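Local coordinates for protein DJ-1 homolog D (PDB 4OGG) that belongs to the DJ-1/PfpI family and carries two tandem copies of the family's domain in a single chain, at residues Y12-E17 with P255-A260; D244-G247 with Y251-K254; C354-N359 with V373-A378. All coordinates share one frame; numbering follows the deposited sequence.

From the N terminus, the chain first passes through 12-17, at the start of helix 15-27 in the first family copy, and returns to it some 240 residues later at 255-260 in the second; interaction 1 thus closes a very long loop and ties the two halves together. Within that loop, just before its second end, interaction 2 (244-247 with 251-254) closes a short hairpin, and its last strand runs on directly into 255-260. The two therefore nest and share a sheet, with centres about 16 Å apart. Interaction 3 follows in series, closing a loop between edge strand 355-357 and helix 369-380 of the second copy; it touches neither of the others.

Interaction 1: residues Y12-E17 with P255-A260; sequences YMEDYE and PGHTFA
A buried stack and a histidine-carboxylate hydrogen bond join the two DJ-1/PfpI halves of the chain, where the start of helix 15-27 meets the turn leading into strand 259-260. His257 reaches across with its imidazole edge pointed at Glu14 and one face laid on Tyr16. The two rings form an offset stack with centroids 3.5 Å apart and planes 10° from parallel. They overlap toward their rims, with His257 CG 3.2 Å from Tyr16 CE2, the two side chains running antiparallel, one over the other. At the imidazole edge His257 NE2 donates to Glu14 OE1 over 2.6 Å; the bond is nearly straight (168°), lies in the ring plane, and falls on the syn lone pair of OE1. A bend at chi2 (-74°) lets Glu14 also serve as N-cap: its OE2 accepts from Tyr16 N at 2.7 Å and, weakly, from Glu17 N. Beyond the stack, Tyr16 OH lies 2.5 Å from a water that donates a weak bond to His257 O. Tyr173 sets its ring steeply against both stacked rings. Hydrogen bonds also join His257 ND1 to Asp208 OD1, and Asp15 to His64 and Tyr209. Bonded at both nitrogens and covered on a face, the imidazole is fixed in rotation; the Glu14 carboxylate is held at both oxygens, OE1 by His257 NE2 and His50 N, OE2 by Tyr16 N and, weakly, Glu17 N.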
ATOM      1  N   TYR C  12     -12.827  -8.018   8.010  1.00 13.04           N
ATOM      2  CA  TYR C  12     -11.517  -7.860   8.623  1.00 13.40           C
ATOM      3  C   TYR C  12     -11.169  -8.938   9.645  1.00 13.67           C
ATOM      4  O   TYR C  12     -10.384  -8.720  10.570  1.00 13.07           O
ATOM      5  CB  TYR C  12     -11.366  -6.445   9.190  1.00 12.90           C
ATOM      6  CG  TYR C  12     -11.179  -5.435   8.072  1.00 13.01           C
ATOM      7  CD1 TYR C  12     -10.029  -5.459   7.280  1.00 13.96           C
ATOM      8  CD2 TYR C  12     -12.167  -4.501   7.769  1.00 14.14           C
ATOM      9  CE1 TYR C  12      -9.865  -4.577   6.211  1.00 13.83           C
ATOM     10  CE2 TYR C  12     -12.015  -3.613   6.696  1.00 12.91           C
ATOM     11  CZ  TYR C  12     -10.863  -3.659   5.925  1.00 13.29           C
ATOM     12  OH  TYR C  12     -10.706  -2.797   4.863  1.00 14.80           O
ATOM     13  N   MET C  13     -11.762 -10.115   9.472  1.00 12.16           N
ATOM     14  CA  MET C  13     -11.414 -11.239  10.329  1.00 11.38           C
ATOM     15  C   MET C  13     -10.001 -11.559   9.827  1.00 10.62           C
ATOM     16  O   MET C  13      -9.653 -11.196   8.699  1.00 10.78           O
ATOM     17  CB  MET C  13     -12.362 -12.416  10.075  1.00 10.23           C
ATOM     18  CG  MET C  13     -12.385 -12.906   8.639  1.00 11.25           C
ATOM     19  SD  MET C  13     -13.681 -14.135   8.356  1.00 12.44           S
ATOM     20  CE  MET C  13     -13.947 -13.933   6.620  1.00 12.87           C
ATOM     21  N   GLU C  14      -9.178 -12.216  10.636  1.00 11.46           N
ATOM     22  CA  GLU C  14      -7.811 -12.519  10.205  1.00 11.66           C
ATOM     23  C   GLU C  14      -7.839 -13.571   9.096  1.00 11.21           C
ATOM     24  O   GLU C  14      -8.420 -14.644   9.260  1.00 10.95           O
ATOM     25  CB  GLU C  14      -6.979 -12.994  11.401  1.00 10.84           C
ATOM     26  CG  GLU C  14      -5.536 -12.479  11.396  1.00 12.82           C
ATOM     27  CD  GLU C  14      -4.645 -13.173  10.379  1.00 12.68           C
ATOM     28  OE1 GLU C  14      -3.589 -12.606  10.034  1.00 13.26           O
ATOM     29  OE2 GLU C  14      -4.978 -14.292   9.938  1.00 11.12           O
ATOM     30  N   ASP C  15      -7.205 -13.249   7.970  1.00 11.56           N
ATOM     31  CA  ASP C  15      -7.187 -14.122   6.796  1.00  9.93           C
ATOM     32  C   ASP C  15      -6.803 -15.582   7.056  1.00 11.07           C
ATOM     33  O   ASP C  15      -7.490 -16.493   6.600  1.00 10.76           O
ATOM     34  CB  ASP C  15      -6.275 -13.519   5.714  1.00 12.01           C
ATOM     35  CG  ASP C  15      -6.670 -13.949   4.307  1.00 13.28           C
ATOM     36  OD1 ASP C  15      -7.739 -14.579   4.147  1.00 13.68           O
ATOM     37  OD2 ASP C  15      -5.921 -13.649   3.353  1.00 12.15           O
ATOM     38  N   TYR C  16      -5.708 -15.819   7.771  1.00 10.00           N
ATOM     39  CA  TYR C  16      -5.313 -17.197   8.058  1.00 11.13           C
ATOM     40  C   TYR C  16      -6.330 -17.893   8.956  1.00 10.60           C
ATOM     41  O   TYR C  16      -6.647 -19.069   8.768  1.00 12.40           O
ATOM     42  CB  TYR C  16      -3.964 -17.256   8.782  1.00 11.31           C
ATOM     43  CG  TYR C  16      -2.723 -17.127   7.924  1.00 12.98           C
ATOM     44  CD1 TYR C  16      -2.756 -17.361   6.550  1.00 13.75           C
ATOM     45  CD2 TYR C  16      -1.488 -16.845   8.513  1.00 14.24           C
ATOM     46  CE1 TYR C  16      -1.589 -17.321   5.784  1.00 14.21           C
ATOM     47  CE2 TYR C  16      -0.324 -16.808   7.762  1.00 14.67           C
ATOM     48  CZ  TYR C  16      -0.378 -17.046   6.405  1.00 15.81           C
ATOM     49  OH  TYR C  16       0.787 -17.020   5.674  1.00 21.68           O
ATOM     50  N   GLU C  17      -6.833 -17.156   9.939  1.00 10.08           N
ATOM     51  CA  GLU C  17      -7.758 -17.711  10.911  1.00 11.78           C
ATOM     52  C   GLU C  17      -9.108 -18.162  10.372  1.00 11.53           C
ATOM     53  O   GLU C  17      -9.834 -18.894  11.043  1.00 12.11           O
ATOM     54  CB  GLU C  17      -7.891 -16.729  12.073  1.00 13.27           C
ATOM     55  CG  GLU C  17      -6.632 -16.753  12.931  1.00 14.36           C
ATOM     56  CD  GLU C  17      -6.415 -15.499  13.748  1.00 16.34           C
ATOM     57  OE1 GLU C  17      -7.392 -14.961  14.298  1.00 14.33           O
ATOM     58  OE2 GLU C  17      -5.250 -15.063  13.853  1.00 20.80           O
ATOM     59  N   PRO C 255       1.331  -7.841  -0.469  1.00 15.34           N
ATOM     60  CA  PRO C 255       2.001  -8.602   0.587  1.00 15.83           C
ATOM     61  C   PRO C 255       1.097  -9.456   1.468  1.00 14.76           C
ATOM     62  O   PRO C 255      -0.023  -9.066   1.795  1.00 15.57           O
ATOM     63  CB  PRO C 255       2.714  -7.514   1.397  1.00 16.89           C
ATOM     64  CG  PRO C 255       2.942  -6.432   0.393  1.00 17.07           C
ATOM     65  CD  PRO C 255       1.631  -6.405  -0.344  1.00 15.88           C
ATOM     66  N   GLY C 256       1.602 -10.629   1.840  1.00 15.14           N
ATOM     67  CA  GLY C 256       0.875 -11.525   2.723  1.00 14.09           C
ATOM     68  C   GLY C 256       1.665 -11.604   4.018  1.00 14.87           C
ATOM     69  O   GLY C 256       2.452 -10.697   4.305  1.00 14.27           O
ATOM     70  N   HIS C 257       1.468 -12.662   4.803  1.00 13.35           N
ATOM     71  CA  HIS C 257       2.205 -12.815   6.061  1.00 14.54           C
ATOM     72  C   HIS C 257       3.607 -13.330   5.750  1.00 16.20           C
ATOM     73  O   HIS C 257       3.794 -14.074   4.792  1.00 17.39           O
ATOM     74  CB  HIS C 257       1.564 -13.862   6.987  1.00 13.51           C
ATOM     75  CG  HIS C 257       0.113 -13.645   7.285  1.00 14.38           C
ATOM     76  ND1 HIS C 257      -0.881 -13.865   6.355  1.00 14.94           N
ATOM     77  CD2 HIS C 257      -0.519 -13.323   8.440  1.00 13.50           C
ATOM     78  CE1 HIS C 257      -2.061 -13.696   6.925  1.00 13.90           C
ATOM     79  NE2 HIS C 257      -1.870 -13.369   8.190  1.00 11.70           N
ATOM     80  N   THR C 258       4.593 -12.957   6.560  1.00 15.78           N
ATOM     81  CA  THR C 258       5.929 -13.488   6.337  1.00 16.52           C
ATOM     82  C   THR C 258       5.876 -14.902   6.909  1.00 16.54           C
ATOM     83  O   THR C 258       5.233 -15.140   7.935  1.00 16.98           O
ATOM     84  CB  THR C 258       7.013 -12.661   7.057  1.00 16.58           C
ATOM     85  OG1 THR C 258       6.714 -12.576   8.454  1.00 19.00           O
ATOM     86  CG2 THR C 258       7.081 -11.261   6.465  1.00 18.25           C
ATOM     87  N   PHE C 259       6.521 -15.842   6.232  1.00 15.67           N
ATOM     88  CA  PHE C 259       6.512 -17.232   6.667  1.00 17.91           C
ATOM     89  C   PHE C 259       7.888 -17.653   7.151  1.00 18.33           C
ATOM     90  O   PHE C 259       8.887 -17.426   6.471  1.00 18.37           O
ATOM     91  CB  PHE C 259       6.045 -18.124   5.515  1.00 17.68           C
ATOM     92  CG  PHE C 259       5.961 -19.577   5.869  1.00 18.82           C
ATOM     93  CD1 PHE C 259       7.083 -20.392   5.783  1.00 17.30           C
ATOM     94  CD2 PHE C 259       4.760 -20.132   6.297  1.00 18.09           C
ATOM     95  CE1 PHE C 259       7.011 -21.742   6.117  1.00 19.40           C
ATOM     96  CE2 PHE C 259       4.679 -21.480   6.635  1.00 19.20           C
ATOM     97  CZ  PHE C 259       5.808 -22.286   6.544  1.00 18.96           C
ATOM     98  N   ALA C 260       7.931 -18.268   8.329  1.00 19.73           N
ATOM     99  CA  ALA C 260       9.193 -18.699   8.923  1.00 20.52           C
ATOM    100  C   ALA C 260       9.612 -20.110   8.535  1.00 21.03           C
ATOM    101  O   ALA C 260       8.834 -21.055   8.659  1.00 22.42           O
ATOM    102  CB  ALA C 260       9.113 -18.583  10.442  1.00 21.16           C
TER
HETATM  103  O   HOH W   1       3.232 -16.891   6.148  1.00 34.34           O

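Interaction 2: residues D244-G247 with Y251-K254; sequences DFEG and YSEK
One face of the Phe245 ring is covered by the backbone and CB of Tyr251: CB sits over the ring centre in a CH-pi contact, 4.2 Å from the centroid and 6° off its normal. Nearer the rim, Phe245 CE1 comes within 3.4 Å of Tyr251 N. The phenol of Tyr251 itself leads away from the contact; Phe245 CZ lies at its edge, near its plane, the ring of His243 meets it at a moderate tilt, and its OH bonds to Glu92 of the third subunit. Next to this pair the backbones close up. Ser252 N donates to Asp244 O over 2.8 Å at 167°, whereas the return bond from Asp244 N to Ser252 O is long and weak. Asp244 and Ser252 thus form an antiparallel hydrogen-bonded pair at the end of a beta hairpin, strand 237-244 turning back into strand 252-255 of the small mixed sheet of the second family copy. The side chains of both residues project from the same face of that sheet, and the polar groups gather there. Ser252 OG gives its proton to Glu246 OE2 in a very short bond of 2.5 Å, reached because the Glu246 chain runs out extended beyond CG. Glu246 OE2 also forms a salt bridge, 3.4 Å long, with Lys254 NZ, which a bend at chi4 (-68°) turns toward it. A water that donates to the same oxygen accepts from NZ, doubling the link between the two charges. A second water, 2.7 Å from Lys254 NZ, accepts from it and lies 2.6 Å from Asp244 OD2, which in addition accepts from Asn65 N in the first half of the chain.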
ATOM      1  N   ASP C 244      -5.114 -12.615  -5.662  1.00 13.56           N
ATOM      2  CA  ASP C 244      -6.563 -12.568  -5.623  1.00 17.50           C
ATOM      3  C   ASP C 244      -7.122 -12.044  -6.945  1.00 18.65           C
ATOM      4  O   ASP C 244      -6.457 -11.297  -7.659  1.00 20.45           O
ATOM      5  CB  ASP C 244      -6.981 -11.643  -4.477  1.00 17.34           C
ATOM      6  CG  ASP C 244      -8.332 -11.993  -3.901  1.00 17.73           C
ATOM      7  OD1 ASP C 244      -8.933 -12.995  -4.341  1.00 17.98           O
ATOM      8  OD2 ASP C 244      -8.790 -11.262  -2.999  1.00 18.28           O
ATOM      9  N   PHE C 245      -8.339 -12.453  -7.279  1.00 20.26           N
ATOM     10  CA  PHE C 245      -8.966 -11.982  -8.504  1.00 22.41           C
ATOM     11  C   PHE C 245      -9.932 -10.871  -8.129  1.00 21.44           C
ATOM     12  O   PHE C 245     -10.908 -11.095  -7.411  1.00 22.56           O
ATOM     13  CB  PHE C 245      -9.684 -13.129  -9.210  1.00 26.79           C
ATOM     14  CG  PHE C 245      -8.805 -13.885 -10.163  1.00 30.03           C
ATOM     15  CD1 PHE C 245      -8.496 -13.352 -11.412  1.00 32.37           C
ATOM     16  CD2 PHE C 245      -8.256 -15.111  -9.804  1.00 32.34           C
ATOM     17  CE1 PHE C 245      -7.652 -14.031 -12.292  1.00 32.68           C
ATOM     18  CE2 PHE C 245      -7.409 -15.796 -10.677  1.00 32.97           C
ATOM     19  CZ  PHE C 245      -7.108 -15.253 -11.923  1.00 32.75           C
ATOM     20  N   GLU C 246      -9.644  -9.667  -8.610  1.00 20.97           N
ATOM     21  CA  GLU C 246     -10.463  -8.510  -8.289  1.00 21.95           C
ATOM     22  C   GLU C 246     -11.105  -7.829  -9.493  1.00 22.05           C
ATOM     23  O   GLU C 246     -11.344  -6.622  -9.472  1.00 25.34           O
ATOM     24  CB  GLU C 246      -9.626  -7.498  -7.505  1.00 22.09           C
ATOM     25  CG  GLU C 246      -8.955  -8.103  -6.275  1.00 24.02           C
ATOM     26  CD  GLU C 246      -8.164  -7.089  -5.478  1.00 27.68           C
ATOM     27  OE1 GLU C 246      -8.779  -6.155  -4.926  1.00 29.63           O
ATOM     28  OE2 GLU C 246      -6.926  -7.226  -5.405  1.00 28.03           O
ATOM     29  N   GLY C 247     -11.377  -8.594 -10.546  1.00 22.04           N
ATOM     30  CA  GLY C 247     -12.031  -8.006 -11.704  1.00 21.12           C
ATOM     31  C   GLY C 247     -11.230  -7.852 -12.982  1.00 20.88           C
ATOM     32  O   GLY C 247     -11.816  -7.644 -14.045  1.00 19.82           O
ATOM     33  N   TYR C 251      -4.849 -12.124 -11.806  1.00 14.06           N
ATOM     34  CA  TYR C 251      -4.847 -11.768 -10.395  1.00 14.18           C
ATOM     35  C   TYR C 251      -4.006 -10.556 -10.012  1.00 14.91           C
ATOM     36  O   TYR C 251      -3.073 -10.166 -10.715  1.00 14.31           O
ATOM     37  CB  TYR C 251      -4.395 -12.965  -9.555  1.00 15.28           C
ATOM     38  CG  TYR C 251      -3.070 -13.554  -9.983  1.00 17.42           C
ATOM     39  CD1 TYR C 251      -3.000 -14.495 -11.012  1.00 18.07           C
ATOM     40  CD2 TYR C 251      -1.881 -13.144  -9.386  1.00 16.49           C
ATOM     41  CE1 TYR C 251      -1.775 -15.012 -11.435  1.00 18.77           C
ATOM     42  CE2 TYR C 251      -0.649 -13.653  -9.803  1.00 18.67           C
ATOM     43  CZ  TYR C 251      -0.604 -14.585 -10.827  1.00 19.75           C
ATOM     44  OH  TYR C 251       0.610 -15.077 -11.251  1.00 21.54           O
ATOM     45  N   SER C 252      -4.370  -9.964  -8.881  1.00 13.99           N
ATOM     46  CA  SER C 252      -3.652  -8.823  -8.337  1.00 14.31           C
ATOM     47  C   SER C 252      -2.650  -9.416  -7.358  1.00 14.96           C
ATOM     48  O   SER C 252      -2.720 -10.602  -7.033  1.00 14.66           O
ATOM     49  CB  SER C 252      -4.605  -7.913  -7.570  1.00 15.47           C
ATOM     50  OG  SER C 252      -5.148  -8.607  -6.457  1.00 17.25           O
ATOM     51  N   GLU C 253      -1.711  -8.601  -6.897  1.00 13.79           N
ATOM     52  CA  GLU C 253      -0.740  -9.082  -5.928  1.00 13.65           C
ATOM     53  C   GLU C 253      -0.426  -8.019  -4.887  1.00 15.22           C
ATOM     54  O   GLU C 253      -0.293  -6.834  -5.206  1.00 16.51           O
ATOM     55  CB  GLU C 253       0.563  -9.532  -6.605  1.00 14.96           C
ATOM     56  CG  GLU C 253       1.624  -9.979  -5.593  1.00 14.87           C
ATOM     57  CD  GLU C 253       2.891 -10.528  -6.223  1.00 17.98           C
ATOM     58  OE1 GLU C 253       2.818 -11.547  -6.941  1.00 16.99           O
ATOM     59  OE2 GLU C 253       3.971  -9.948  -5.982  1.00 18.25           O
ATOM     60  N   LYS C 254      -0.342  -8.458  -3.637  1.00 14.73           N
ATOM     61  CA  LYS C 254      -0.002  -7.594  -2.512  1.00 15.49           C
ATOM     62  C   LYS C 254       0.658  -8.465  -1.447  1.00 15.77           C
ATOM     63  O   LYS C 254       0.593  -9.699  -1.505  1.00 12.49           O
ATOM     64  CB  LYS C 254      -1.239  -6.868  -1.960  1.00 16.25           C
ATOM     65  CG  LYS C 254      -2.424  -7.740  -1.605  1.00 15.79           C
ATOM     66  CD  LYS C 254      -3.547  -6.884  -1.027  1.00 17.85           C
ATOM     67  CE  LYS C 254      -4.866  -7.625  -1.023  1.00 18.53           C
ATOM     68  NZ  LYS C 254      -5.341  -7.846  -2.420  1.00 17.39           N
TER
HETATM   69  O   HOH W   2      -7.714  -9.080  -1.952  1.00 20.39           O
HETATM   70  O   HOH W   3      -5.448  -5.628  -3.957  1.00 29.61           O

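Interaction 3: residues C354-N359 with V373-A378; sequences CFTDGN and VSQLMA
Thr356 OG1 is tied to the helix backbone through a water that lies 2.8 Å from Thr356 OG1 and donates to Gln375 O at 2.7 Å. Gln375 NE2 also approaches OG1 of Thr356 directly, at 2.6 Å, in a weak bond bent to 122° at the hydrogen that depends on how the amide is modelled. Thr356 sits on edge strand 355-357 of the six-stranded mixed sheet in the second DJ-1/PfpI half, and Gln375 on helix 369-380, which packs beside that sheet; both side chains also touch Val361 on the neighbouring strand. OG1 is set beside the backbone N of Thr356 (chi1 -68°), on the helix side, while the glutamine chain stretches out past CG and passes the threonine heading the other way. Gln375 NE2 thereby comes 3.1 Å from Phe355 C, and Gln375 OE1 3.7 Å from Cys354 CB. About one turn earlier on the same helix, Glu371 accepts from Cys354 N, a second polar tie between helix and strand. As modelled, Gln375 OE1 faces Cys354 O at 2.9 Å, acceptor to acceptor, and Gln375 NE2 faces Thr356 N at 3.3 Å, donor to donor. Exchanging amide O and N would probably make each a donor-acceptor pair, which leaves the modelled orientation, and with it the weak bond, in doubt; the water bridge does not depend on that choice.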
ATOM      1  N   CYS C 354      -8.609 -31.133  -7.816  1.00 25.36           N
ATOM      2  CA  CYS C 354      -7.232 -31.613  -7.807  1.00 24.10           C
ATOM      3  C   CYS C 354      -7.186 -33.009  -8.409  1.00 25.45           C
ATOM      4  O   CYS C 354      -8.203 -33.702  -8.469  1.00 23.69           O
ATOM      5  CB  CYS C 354      -6.663 -31.641  -6.387  1.00 23.19           C
ATOM      6  SG  CYS C 354      -6.265 -30.004  -5.738  1.00 22.80           S
ATOM      7  N   PHE C 355      -6.004 -33.418  -8.851  1.00 24.78           N
ATOM      8  CA  PHE C 355      -5.842 -34.723  -9.473  1.00 25.12           C
ATOM      9  C   PHE C 355      -4.702 -35.522  -8.862  1.00 23.69           C
ATOM     10  O   PHE C 355      -3.724 -34.964  -8.360  1.00 22.01           O
ATOM     11  CB  PHE C 355      -5.575 -34.548 -10.971  1.00 24.67           C
ATOM     12  CG  PHE C 355      -6.660 -33.812 -11.705  1.00 27.36           C
ATOM     13  CD1 PHE C 355      -7.820 -34.468 -12.105  1.00 27.50           C
ATOM     14  CD2 PHE C 355      -6.515 -32.463 -12.011  1.00 27.45           C
ATOM     15  CE1 PHE C 355      -8.818 -33.793 -12.804  1.00 29.74           C
ATOM     16  CE2 PHE C 355      -7.506 -31.777 -12.708  1.00 29.34           C
ATOM     17  CZ  PHE C 355      -8.660 -32.444 -13.107  1.00 30.35           C
ATOM     18  N   THR C 356      -4.839 -36.840  -8.915  1.00 23.45           N
ATOM     19  CA  THR C 356      -3.819 -37.740  -8.403  1.00 24.41           C
ATOM     20  C   THR C 356      -3.376 -38.661  -9.534  1.00 25.03           C
ATOM     21  O   THR C 356      -4.200 -39.320 -10.169  1.00 25.20           O
ATOM     22  CB  THR C 356      -4.349 -38.604  -7.235  1.00 23.45           C
ATOM     23  OG1 THR C 356      -4.605 -37.771  -6.095  1.00 22.59           O
ATOM     24  CG2 THR C 356      -3.329 -39.676  -6.858  1.00 24.86           C
ATOM     25  N   ASP C 357      -2.072 -38.683  -9.788  1.00 25.85           N
ATOM     26  CA  ASP C 357      -1.494 -39.528 -10.824  1.00 27.69           C
ATOM     27  C   ASP C 357      -0.352 -40.277 -10.167  1.00 27.86           C
ATOM     28  O   ASP C 357       0.760 -39.760 -10.054  1.00 27.73           O
ATOM     29  CB  ASP C 357      -0.969 -38.684 -11.992  1.00 29.59           C
ATOM     30  CG  ASP C 357      -0.250 -39.521 -13.040  1.00 33.49           C
ATOM     31  OD1 ASP C 357      -0.807 -40.556 -13.464  1.00 33.63           O
ATOM     32  OD2 ASP C 357       0.872 -39.142 -13.444  1.00 35.05           O
ATOM     33  N   GLY C 358      -0.634 -41.495  -9.720  1.00 27.24           N
ATOM     34  CA  GLY C 358       0.392 -42.272  -9.054  1.00 27.55           C
ATOM     35  C   GLY C 358       0.788 -41.562  -7.777  1.00 26.94           C
ATOM     36  O   GLY C 358      -0.053 -41.322  -6.912  1.00 26.90           O
ATOM     37  N   ASN C 359       2.063 -41.204  -7.666  1.00 27.27           N
ATOM     38  CA  ASN C 359       2.577 -40.522  -6.483  1.00 26.22           C
ATOM     39  C   ASN C 359       2.465 -39.006  -6.601  1.00 25.70           C
ATOM     40  O   ASN C 359       2.872 -38.279  -5.697  1.00 26.57           O
ATOM     41  CB  ASN C 359       4.048 -40.882  -6.274  1.00 27.51           C
ATOM     42  CG  ASN C 359       4.958 -40.233  -7.307  1.00 28.75           C
ATOM     43  OD1 ASN C 359       4.709 -40.316  -8.510  1.00 30.78           O
ATOM     44  ND2 ASN C 359       6.019 -39.586  -6.840  1.00 28.27           N
ATOM     45  N   VAL C 373      -5.045 -31.339  -0.031  1.00 19.07           N
ATOM     46  CA  VAL C 373      -4.652 -31.987   1.214  1.00 18.97           C
ATOM     47  C   VAL C 373      -5.285 -33.373   1.334  1.00 18.51           C
ATOM     48  O   VAL C 373      -4.629 -34.328   1.749  1.00 20.50           O
ATOM     49  CB  VAL C 373      -5.063 -31.130   2.432  1.00 19.61           C
ATOM     50  CG1 VAL C 373      -4.721 -31.857   3.725  1.00 19.12           C
ATOM     51  CG2 VAL C 373      -4.346 -29.787   2.381  1.00 21.43           C
ATOM     52  N   SER C 374      -6.555 -33.478   0.958  1.00 19.12           N
ATOM     53  CA  SER C 374      -7.275 -34.750   1.032  1.00 20.39           C
ATOM     54  C   SER C 374      -6.607 -35.837   0.187  1.00 20.25           C
ATOM     55  O   SER C 374      -6.421 -36.968   0.644  1.00 20.50           O
ATOM     56  CB  SER C 374      -8.725 -34.560   0.569  1.00 21.00           C
ATOM     57  OG  SER C 374      -9.455 -35.773   0.654  1.00 26.80           O
ATOM     58  N   GLN C 375      -6.246 -35.498  -1.044  1.00 19.10           N
ATOM     59  CA  GLN C 375      -5.613 -36.472  -1.923  1.00 18.64           C
ATOM     60  C   GLN C 375      -4.201 -36.823  -1.467  1.00 18.98           C
ATOM     61  O   GLN C 375      -3.743 -37.945  -1.671  1.00 19.02           O
ATOM     62  CB  GLN C 375      -5.626 -35.967  -3.369  1.00 19.71           C
ATOM     63  CG  GLN C 375      -7.052 -35.785  -3.888  1.00 21.12           C
ATOM     64  CD  GLN C 375      -7.133 -35.414  -5.356  1.00 22.22           C
ATOM     65  OE1 GLN C 375      -8.170 -34.940  -5.824  1.00 25.30           O
ATOM     66  NE2 GLN C 375      -6.052 -35.642  -6.095  1.00 20.64           N
ATOM     67  N   LEU C 376      -3.509 -35.872  -0.846  1.00 18.33           N
ATOM     68  CA  LEU C 376      -2.170 -36.153  -0.346  1.00 18.39           C
ATOM     69  C   LEU C 376      -2.311 -37.111   0.837  1.00 19.24           C
ATOM     70  O   LEU C 376      -1.511 -38.033   1.006  1.00 18.09           O
ATOM     71  CB  LEU C 376      -1.475 -34.866   0.101  1.00 18.25           C
ATOM     72  CG  LEU C 376      -0.152 -35.047   0.851  1.00 19.22           C
ATOM     73  CD1 LEU C 376       0.817 -35.884   0.026  1.00 18.58           C
ATOM     74  CD2 LEU C 376       0.445 -33.678   1.152  1.00 19.54           C
ATOM     75  N   MET C 377      -3.339 -36.887   1.651  1.00 19.03           N
ATOM     76  CA  MET C 377      -3.603 -37.739   2.807  1.00 20.64           C
ATOM     77  C   MET C 377      -3.827 -39.175   2.355  1.00 19.88           C
ATOM     78  O   MET C 377      -3.307 -40.113   2.959  1.00 21.67           O
ATOM     79  CB  MET C 377      -4.840 -37.244   3.560  1.00 19.38           C
ATOM     80  CG  MET C 377      -4.622 -35.956   4.337  1.00 19.19           C
ATOM     81  SD  MET C 377      -6.162 -35.284   4.997  1.00 17.76           S
ATOM     82  CE  MET C 377      -6.572 -36.533   6.244  1.00 18.55           C
ATOM     83  N   ALA C 378      -4.609 -39.341   1.291  1.00 21.38           N
ATOM     84  CA  ALA C 378      -4.902 -40.664   0.760  1.00 22.74           C
ATOM     85  C   ALA C 378      -3.617 -41.407   0.405  1.00 24.12           C
ATOM     86  O   ALA C 378      -3.442 -42.567   0.778  1.00 24.17           O
ATOM     87  CB  ALA C 378      -5.795 -40.548  -0.468  1.00 24.19           C
TER
HETATM   88  O   HOH W   4      -4.796 -39.362  -3.746  1.00 20.05           O